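Putative uncharacterized protein (Pseudomonas phage 201phi2-1, PDB 3R4V) is an uncharacterised phage protein of the tubulin-like family, modelled with guanosine-5'-diphosphate bound. Local coordinates at residues A220-L234 with F242-V255. Sequence-based numbering, arbitrary orientation. Where two conformers were deposited one is given.
Sequences AENVPEAISQLSLYL and FGTPIYRKVGIMKV
Gln-229 sets NE2 of its amide over one face of the Phe-242 ring, 3.5 Å from CE1, the amide and ring planes 22° apart. The same NE2 donates a weak hydrogen bond to Phe-242 O, and OE1 packs against Pro-245 CG. With CG placed between its backbone N and carbonyl carbon (chi1 63°), Phe-242 brings its ring back over the sheet, where Ala-220 CB touches CZ at 3.7 Å, Glu-221 CG closes on CD1, and Tyr-233 OH meets the ring edge at CE2. In one of its two modelled conformers, Arg-248 directs NH1 and NH2 to Phe-242 O, a grip that is therefore doubtful. Strands 228-233 and 247-252 run parallel, their directions 7° apart, their ladder extending from the paired donors Ile-246 N and Tyr-247 N on Ile-227 O to Met-253 N on Tyr-233 O. On the other face, Leu-232 CB meets Met-253 SD at 3.8 Å, and Ser-228 OG, hydrogen-bonded to Trp-194 O, touches Tyr-247 CD2. Within this tubulin-like C-terminal domain, strand 247-252 ends the sheet; 228-233 separates it from antiparallel 264-270, Ile-227 and Ser-228 both facing Ile-269 in a classic beta bulge. Helix 161-178 packs on Leu-230 and Leu-232, helix 188-195 on Leu-230 and Tyr-247.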
ATOM      1  N   ALA A 220     -17.827 -10.092   4.808  1.00 25.59           N
ATOM      2  CA  ALA A 220     -16.666 -10.953   4.603  1.00 25.85           C
ATOM      3  C   ALA A 220     -17.010 -12.093   3.648  1.00 33.66           C
ATOM      4  O   ALA A 220     -16.191 -12.454   2.796  1.00 27.57           O
ATOM      5  CB  ALA A 220     -16.142 -11.494   5.930  1.00 23.40           C
ATOM      6  N   GLU A 221     -18.222 -12.642   3.784  1.00 28.57           N
ATOM      7  CA  GLU A 221     -18.704 -13.709   2.897  1.00 27.75           C
ATOM      8  C   GLU A 221     -18.842 -13.227   1.470  1.00 28.13           C
ATOM      9  O   GLU A 221     -18.795 -14.019   0.540  1.00 34.35           O
ATOM     10  CB  GLU A 221     -20.082 -14.230   3.316  1.00 28.29           C
ATOM     11  CG  GLU A 221     -20.133 -14.976   4.618  1.00 39.78           C
ATOM     12  CD  GLU A 221     -21.528 -15.508   4.903  1.00 48.90           C
ATOM     13  OE1 GLU A 221     -22.512 -14.746   4.729  1.00 42.48           O
ATOM     14  OE2 GLU A 221     -21.637 -16.690   5.289  1.00 54.54           O
ATOM     15  N   ASN A 222     -19.036 -11.928   1.297  1.00 27.48           N
ATOM     16  CA  ASN A 222     -19.197 -11.389  -0.043  1.00 36.95           C
ATOM     17  C   ASN A 222     -17.878 -11.105  -0.779  1.00 35.46           C
ATOM     18  O   ASN A 222     -17.898 -10.674  -1.933  1.00 33.82           O
ATOM     19  CB  ASN A 222     -20.096 -10.152  -0.019  1.00 38.81           C
ATOM     20  CG  ASN A 222     -21.498 -10.455   0.517  1.00 52.36           C
ATOM     21  OD1 ASN A 222     -21.973 -11.594   0.457  1.00 53.66           O
ATOM     22  ND2 ASN A 222     -22.162  -9.427   1.046  1.00 51.19           N
ATOM     23  N   VAL A 223     -16.739 -11.354  -0.132  1.00 32.14           N
ATOM     24  CA  VAL A 223     -15.454 -11.241  -0.826  1.00 25.81           C
ATOM     25  C   VAL A 223     -15.372 -12.395  -1.828  1.00 26.57           C
ATOM     26  O   VAL A 223     -15.451 -13.555  -1.445  1.00 24.75           O
ATOM     27  CB  VAL A 223     -14.256 -11.321   0.146  1.00 21.05           C
ATOM     28  CG1 VAL A 223     -12.943 -11.317  -0.623  1.00 18.33           C
ATOM     29  CG2 VAL A 223     -14.293 -10.175   1.152  1.00 26.14           C
ATOM     30  N   PRO A 224     -15.236 -12.082  -3.122  1.00 26.63           N
ATOM     31  CA  PRO A 224     -15.271 -13.172  -4.108  1.00 31.73           C
ATOM     32  C   PRO A 224     -13.988 -14.015  -4.125  1.00 26.86           C
ATOM     33  O   PRO A 224     -12.882 -13.481  -3.947  1.00 23.66           O
ATOM     34  CB  PRO A 224     -15.448 -12.434  -5.444  1.00 30.17           C
ATOM     35  CG  PRO A 224     -14.898 -11.071  -5.195  1.00 31.18           C
ATOM     36  CD  PRO A 224     -15.178 -10.750  -3.750  1.00 26.13           C
ATOM     37  N   GLU A 225     -14.150 -15.323  -4.329  1.00 23.56           N
ATOM     38  CA  GLU A 225     -13.016 -16.238  -4.430  1.00 25.15           C
ATOM     39  C   GLU A 225     -11.972 -16.053  -3.329  1.00 22.68           C
ATOM     40  O   GLU A 225     -10.784 -15.904  -3.604  1.00 18.86           O
ATOM     41  CB  GLU A 225     -12.370 -16.119  -5.812  1.00 19.10           C
ATOM     42  CG  GLU A 225     -13.357 -16.494  -6.923  1.00 23.23           C
ATOM     43  CD  GLU A 225     -12.766 -16.429  -8.328  1.00 26.56           C
ATOM     44  OE1 GLU A 225     -11.539 -16.582  -8.482  1.00 32.52           O
ATOM     45  OE2 GLU A 225     -13.543 -16.224  -9.280  1.00 33.98           O
ATOM     46  N   ALA A 226     -12.413 -16.103  -2.079  1.00 21.65           N
ATOM     47  CA  ALA A 226     -11.513 -15.871  -0.962  1.00 20.59           C
ATOM     48  C   ALA A 226     -10.456 -16.960  -0.934  1.00 18.75           C
ATOM     49  O   ALA A 226     -10.774 -18.143  -1.081  1.00 22.34           O
ATOM     50  CB  ALA A 226     -12.290 -15.846   0.349  1.00 21.16           C
ATOM     51  N   ILE A 227      -9.205 -16.569  -0.739  1.00 19.22           N
ATOM     52  CA  ILE A 227      -8.105 -17.532  -0.632  1.00 15.12           C
ATOM     53  C   ILE A 227      -7.755 -17.871   0.815  1.00 19.42           C
ATOM     54  O   ILE A 227      -7.610 -19.041   1.166  1.00 22.55           O
ATOM     55  CB  ILE A 227      -6.825 -16.978  -1.292  1.00 20.00           C
ATOM     56  CG1 ILE A 227      -7.107 -16.606  -2.750  1.00 14.64           C
ATOM     57  CG2 ILE A 227      -5.657 -17.974  -1.158  1.00 21.16           C
ATOM     58  CD1 ILE A 227      -5.997 -15.755  -3.381  1.00 19.78           C
ATOM     59  N   SER A 228      -7.593 -16.843   1.645  1.00 18.88           N
ATOM     60  CA  SER A 228      -7.052 -17.038   2.984  1.00 19.61           C
ATOM     61  C   SER A 228      -7.718 -16.058   3.945  1.00 24.37           C
ATOM     62  O   SER A 228      -7.756 -14.859   3.686  1.00 20.01           O
ATOM     63  CB  SER A 228      -5.531 -16.822   2.940  1.00 20.48           C
ATOM     64  OG  SER A 228      -4.909 -17.098   4.173  1.00 23.74           O
ATOM     65  N   GLN A 229      -8.211 -16.563   5.070  1.00 19.42           N
ATOM     66  CA  GLN A 229      -9.135 -15.802   5.903  1.00 22.96           C
ATOM     67  C   GLN A 229      -8.686 -15.863   7.356  1.00 27.06           C
ATOM     68  O   GLN A 229      -8.328 -16.929   7.847  1.00 29.97           O
ATOM     69  CB  GLN A 229     -10.495 -16.478   5.782  1.00 32.45           C
ATOM     70  CG  GLN A 229     -11.723 -15.659   6.079  1.00 42.79           C
ATOM     71  CD  GLN A 229     -12.952 -16.356   5.525  1.00 49.47           C
ATOM     72  OE1 GLN A 229     -13.215 -16.308   4.320  1.00 48.61           O
ATOM     73  NE2 GLN A 229     -13.680 -17.057   6.392  1.00 44.46           N
ATOM     74  N   LEU A 230      -8.708 -14.725   8.041  1.00 23.66           N
ATOM     75  CA  LEU A 230      -8.466 -14.697   9.483  1.00 24.73           C
ATOM     76  C   LEU A 230      -9.611 -13.931  10.138  1.00 26.06           C
ATOM     77  O   LEU A 230      -9.910 -12.817   9.725  1.00 27.78           O
ATOM     78  CB  LEU A 230      -7.139 -14.002   9.765  1.00 28.07           C
ATOM     79  CG  LEU A 230      -6.209 -14.612  10.806  1.00 39.98           C
ATOM     80  CD1 LEU A 230      -4.771 -14.229  10.516  1.00 31.89           C
ATOM     81  CD2 LEU A 230      -6.624 -14.157  12.197  1.00 42.99           C
ATOM     82  N   SER A 231     -10.263 -14.531  11.136  1.00 23.14           N
ATOM     83  CA  SER A 231     -11.376 -13.881  11.830  1.00 26.17           C
ATOM     84  C   SER A 231     -11.071 -13.672  13.310  1.00 30.60           C
ATOM     85  O   SER A 231     -10.563 -14.575  13.971  1.00 30.30           O
ATOM     86  CB  SER A 231     -12.659 -14.708  11.685  1.00 29.05           C
ATOM     87  OG  SER A 231     -13.081 -14.741  10.328  1.00 31.83           O
ATOM     88  N   LEU A 232     -11.367 -12.474  13.817  1.00 28.83           N
ATOM     89  CA  LEU A 232     -11.277 -12.199  15.247  1.00 30.45           C
ATOM     90  C   LEU A 232     -12.671 -12.022  15.829  1.00 31.98           C
ATOM     91  O   LEU A 232     -13.502 -11.328  15.250  1.00 31.82           O
ATOM     92  CB  LEU A 232     -10.458 -10.937  15.506  1.00 25.53           C
ATOM     93  CG  LEU A 232      -8.988 -10.995  15.068  1.00 28.71           C
ATOM     94  CD1 LEU A 232      -8.295  -9.676  15.363  1.00 28.98           C
ATOM     95  CD2 LEU A 232      -8.276 -12.155  15.759  1.00 29.11           C
ATOM     96  N   TYR A 233     -12.925 -12.642  16.977  1.00 29.98           N
ATOM     97  CA  TYR A 233     -14.218 -12.511  17.635  1.00 35.15           C
ATOM     98  C   TYR A 233     -14.040 -12.131  19.095  1.00 37.45           C
ATOM     99  O   TYR A 233     -13.214 -12.711  19.795  1.00 36.28           O
ATOM    100  CB  TYR A 233     -14.993 -13.831  17.583  1.00 35.74           C
ATOM    101  CG  TYR A 233     -15.465 -14.284  16.214  1.00 36.11           C
ATOM    102  CD1 TYR A 233     -16.648 -13.800  15.674  1.00 38.07           C
ATOM    103  CD2 TYR A 233     -14.743 -15.214  15.481  1.00 32.57           C
ATOM    104  CE1 TYR A 233     -17.099 -14.223  14.438  1.00 38.25           C
ATOM    105  CE2 TYR A 233     -15.185 -15.651  14.239  1.00 32.84           C
ATOM    106  CZ  TYR A 233     -16.365 -15.147  13.723  1.00 34.29           C
ATOM    107  OH  TYR A 233     -16.816 -15.562  12.493  1.00 37.77           O
ATOM    108  N   LEU A 234     -14.834 -11.175  19.562  1.00 38.56           N
ATOM    109  CA  LEU A 234     -14.873 -10.842  20.985  1.00 38.08           C
ATOM    110  C   LEU A 234     -15.819 -11.788  21.720  1.00 42.64           C
ATOM    111  O   LEU A 234     -15.532 -12.232  22.830  1.00 42.32           O
ATOM    112  CB  LEU A 234     -15.314  -9.392  21.186  1.00 39.33           C
ATOM    113  CG  LEU A 234     -15.399  -8.882  22.626  1.00 46.61           C
ATOM    114  CD1 LEU A 234     -14.104  -9.142  23.372  1.00 44.58           C
ATOM    115  CD2 LEU A 234     -15.723  -7.398  22.628  1.00 45.41           C
ATOM    116  N   PHE A 242     -17.673 -19.659   8.043  1.00 49.21           N
ATOM    117  CA  PHE A 242     -18.335 -19.316   6.790  1.00 48.42           C
ATOM    118  C   PHE A 242     -17.341 -19.219   5.637  1.00 46.92           C
ATOM    119  O   PHE A 242     -16.127 -19.252   5.845  1.00 50.33           O
ATOM    120  CB  PHE A 242     -19.054 -17.980   6.937  1.00 45.29           C
ATOM    121  CG  PHE A 242     -18.130 -16.830   7.217  1.00 46.19           C
ATOM    122  CD1 PHE A 242     -17.469 -16.192   6.186  1.00 40.78           C
ATOM    123  CD2 PHE A 242     -17.922 -16.392   8.514  1.00 48.56           C
ATOM    124  CE1 PHE A 242     -16.619 -15.135   6.440  1.00 43.71           C
ATOM    125  CE2 PHE A 242     -17.070 -15.335   8.775  1.00 45.66           C
ATOM    126  CZ  PHE A 242     -16.418 -14.708   7.735  1.00 39.04           C
ATOM    127  N   GLY A 243     -17.864 -19.086   4.423  1.00 42.85           N
ATOM    128  CA  GLY A 243     -17.028 -18.912   3.249  1.00 39.58           C
ATOM    129  C   GLY A 243     -16.372 -20.189   2.757  1.00 39.59           C
ATOM    130  O   GLY A 243     -16.567 -21.262   3.338  1.00 41.58           O
ATOM    131  N   THR A 244     -15.591 -20.065   1.685  1.00 40.01           N
ATOM    132  CA  THR A 244     -14.871 -21.184   1.077  1.00 42.42           C
ATOM    133  C   THR A 244     -13.359 -20.944   0.897  1.00 35.89           C
ATOM    134  O   THR A 244     -12.772 -21.370  -0.100  1.00 34.59           O
ATOM    135  CB  THR A 244     -15.460 -21.518  -0.309  1.00 55.58           C
ATOM    136  OG1 THR A 244     -15.753 -20.298  -1.004  1.00 59.53           O
ATOM    137  CG2 THR A 244     -16.735 -22.326  -0.170  1.00 57.74           C
ATOM    138  N   PRO A 245     -12.715 -20.261   1.855  1.00 30.77           N
ATOM    139  CA  PRO A 245     -11.280 -20.041   1.660  1.00 27.78           C
ATOM    140  C   PRO A 245     -10.494 -21.340   1.767  1.00 29.14           C
ATOM    141  O   PRO A 245     -10.980 -22.318   2.340  1.00 32.50           O
ATOM    142  CB  PRO A 245     -10.914 -19.128   2.826  1.00 27.84           C
ATOM    143  CG  PRO A 245     -11.890 -19.480   3.884  1.00 35.44           C
ATOM    144  CD  PRO A 245     -13.173 -19.775   3.168  1.00 33.99           C
ATOM    145  N   ILE A 246      -9.293 -21.335   1.203  1.00 24.74           N
ATOM    146  CA  ILE A 246      -8.369 -22.450   1.284  1.00 26.14           C
ATOM    147  C   ILE A 246      -7.751 -22.531   2.669  1.00 28.65           C
ATOM    148  O   ILE A 246      -7.461 -23.617   3.170  1.00 34.10           O
ATOM    149  CB  ILE A 246      -7.234 -22.292   0.261  1.00 28.75           C
ATOM    150  CG1 ILE A 246      -7.784 -22.356  -1.163  1.00 38.02           C
ATOM    151  CG2 ILE A 246      -6.154 -23.344   0.493  1.00 35.89           C
ATOM    152  CD1 ILE A 246      -8.622 -23.587  -1.423  1.00 40.71           C
ATOM    153  N   TYR A 247      -7.537 -21.373   3.282  1.00 23.66           N
ATOM    154  CA  TYR A 247      -6.943 -21.317   4.611  1.00 22.53           C
ATOM    155  C   TYR A 247      -7.836 -20.457   5.486  1.00 31.56           C
ATOM    156  O   TYR A 247      -8.293 -19.407   5.061  1.00 22.84           O
ATOM    157  CB  TYR A 247      -5.527 -20.726   4.537  1.00 23.47           C
ATOM    158  CG  TYR A 247      -4.877 -20.496   5.889  1.00 26.79           C
ATOM    159  CD1 TYR A 247      -4.038 -21.455   6.457  1.00 30.41           C
ATOM    160  CD2 TYR A 247      -5.089 -19.316   6.590  1.00 27.42           C
ATOM    161  CE1 TYR A 247      -3.441 -21.247   7.686  1.00 34.12           C
ATOM    162  CE2 TYR A 247      -4.499 -19.098   7.825  1.00 30.54           C
ATOM    163  CZ  TYR A 247      -3.672 -20.063   8.364  1.00 40.78           C
ATOM    164  OH  TYR A 247      -3.080 -19.850   9.588  1.00 44.60           O
ATOM    165  N   ARG A 248      -8.097 -20.911   6.706  1.00 27.71           N
ATOM    166  CA  ARG A 248      -8.988 -20.210   7.624  0.61 30.40           C
ATOM    167  C   ARG A 248      -8.466 -20.336   9.055  1.00 34.04           C
ATOM    168  O   ARG A 248      -8.108 -21.440   9.468  1.00 35.62           O
ATOM    169  CB  ARG A 248     -10.382 -20.836   7.520  0.61 36.12           C
ATOM    170  CG  ARG A 248     -11.302 -20.586   8.698  0.61 42.48           C
ATOM    171  CD  ARG A 248     -12.322 -21.719   8.858  0.61 46.85           C
ATOM    172  NE  ARG A 248     -13.027 -22.037   7.618  0.61 44.59           N
ATOM    173  CZ  ARG A 248     -14.064 -21.349   7.149  0.61 41.65           C
ATOM    174  NH1 ARG A 248     -14.514 -20.294   7.814  0.61 49.98           N
ATOM    175  NH2 ARG A 248     -14.649 -21.710   6.014  0.61 36.52           N
ATOM    176  N   LYS A 249      -8.445 -19.234   9.802  1.00 29.95           N
ATOM    177  CA  LYS A 249      -8.074 -19.258  11.221  1.00 36.38           C
ATOM    178  C   LYS A 249      -8.908 -18.268  12.021  1.00 36.47           C
ATOM    179  O   LYS A 249      -9.350 -17.247  11.501  1.00 30.70           O
ATOM    180  CB  LYS A 249      -6.589 -18.933  11.421  1.00 35.33           C
ATOM    181  CG  LYS A 249      -5.669 -20.127  11.341  1.00 51.95           C
ATOM    182  CD  LYS A 249      -5.735 -20.975  12.599  1.00 60.83           C
ATOM    183  CE  LYS A 249      -5.157 -22.359  12.336  1.00 74.28           C
ATOM    184  NZ  LYS A 249      -3.900 -22.288  11.530  1.00 73.42           N
ATOM    185  N   VAL A 250      -9.098 -18.572  13.296  1.00 30.60           N
ATOM    186  CA  VAL A 250      -9.869 -17.707  14.183  1.00 34.39           C
ATOM    187  C   VAL A 250      -9.092 -17.364  15.456  1.00 38.11           C
ATOM    188  O   VAL A 250      -8.403 -18.211  16.021  1.00 44.07           O
ATOM    189  CB  VAL A 250     -11.218 -18.354  14.552  1.00 35.40           C
ATOM    190  CG1 VAL A 250     -11.952 -17.529  15.622  1.00 38.87           C
ATOM    191  CG2 VAL A 250     -12.077 -18.512  13.313  1.00 36.92           C
ATOM    192  N   GLY A 251      -9.196 -16.111  15.889  1.00 35.23           N
ATOM    193  CA  GLY A 251      -8.646 -15.692  17.168  1.00 31.67           C
ATOM    194  C   GLY A 251      -9.724 -15.104  18.065  1.00 37.91           C
ATOM    195  O   GLY A 251     -10.677 -14.489  17.583  1.00 34.91           O
ATOM    196  N   ILE A 252      -9.585 -15.292  19.375  1.00 35.05           N
ATOM    197  CA  ILE A 252     -10.555 -14.739  20.318  1.00 35.89           C
ATOM    198  C   ILE A 252      -9.981 -13.522  21.014  1.00 36.90           C
ATOM    199  O   ILE A 252      -8.960 -13.613  21.693  1.00 42.49           O
ATOM    200  CB  ILE A 252     -10.995 -15.777  21.362  1.00 38.36           C
ATOM    201  CG1 ILE A 252     -11.536 -17.012  20.645  1.00 39.44           C
ATOM    202  CG2 ILE A 252     -12.024 -15.178  22.318  1.00 45.33           C
ATOM    203  CD1 ILE A 252     -12.502 -16.683  19.535  1.00 40.82           C
ATOM    204  N   MET A 253     -10.626 -12.377  20.817  1.00 37.31           N
ATOM    205  CA  MET A 253     -10.163 -11.126  21.399  1.00 35.24           C
ATOM    206  C   MET A 253     -10.577 -11.018  22.856  1.00 39.03           C
ATOM    207  O   MET A 253     -11.534 -11.662  23.297  1.00 43.10           O
ATOM    208  CB  MET A 253     -10.693  -9.926  20.611  1.00 34.29           C
ATOM    209  CG  MET A 253     -10.241  -9.896  19.172  1.00 37.55           C
ATOM    210  SD  MET A 253     -10.808  -8.418  18.320  1.00 35.57           S
ATOM    211  CE  MET A 253     -12.520  -8.870  18.019  1.00 38.08           C
ATOM    212  N   LYS A 254      -9.857 -10.190  23.597  1.00 41.84           N
ATOM    213  CA  LYS A 254     -10.092 -10.058  25.028  1.00 42.73           C
ATOM    214  C   LYS A 254     -10.807  -8.750  25.349  1.00 41.22           C
ATOM    215  O   LYS A 254     -10.407  -7.688  24.887  1.00 43.86           O
ATOM    216  CB  LYS A 254      -8.767 -10.163  25.784  1.00 48.42           C
ATOM    217  CG  LYS A 254      -8.188 -11.573  25.787  1.00 55.91           C
ATOM    218  CD  LYS A 254      -6.786 -11.607  26.374  1.00 63.17           C
ATOM    219  CE  LYS A 254      -6.286 -13.038  26.524  1.00 65.85           C
ATOM    220  NZ  LYS A 254      -6.181 -13.749  25.217  1.00 61.56           N
ATOM    221  N   VAL A 255     -11.873  -8.837  26.142  1.00 43.28           N
ATOM    222  CA  VAL A 255     -12.686  -7.663  26.459  1.00 44.46           C
ATOM    223  C   VAL A 255     -11.931  -6.592  27.244  1.00 49.88           C
ATOM    224  O   VAL A 255     -12.363  -5.441  27.300  1.00 59.34           O
ATOM    225  CB  VAL A 255     -14.001  -8.045  27.198  1.00 47.17           C
ATOM    226  CG1 VAL A 255     -13.709  -8.751  28.529  1.00 50.46           C
ATOM    227  CG2 VAL A 255     -14.871  -6.812  27.417  1.00 53.77           C
TER
HETATM  228  O   HOH W   1     -20.527 -17.745   2.688  1.00 56.29           O
HETATM  229  O   HOH W   2     -13.099 -19.301  -2.396  0.99 36.84           O
HETATM  230  O   HOH W   3     -13.695 -12.837  24.489  0.78 35.69           O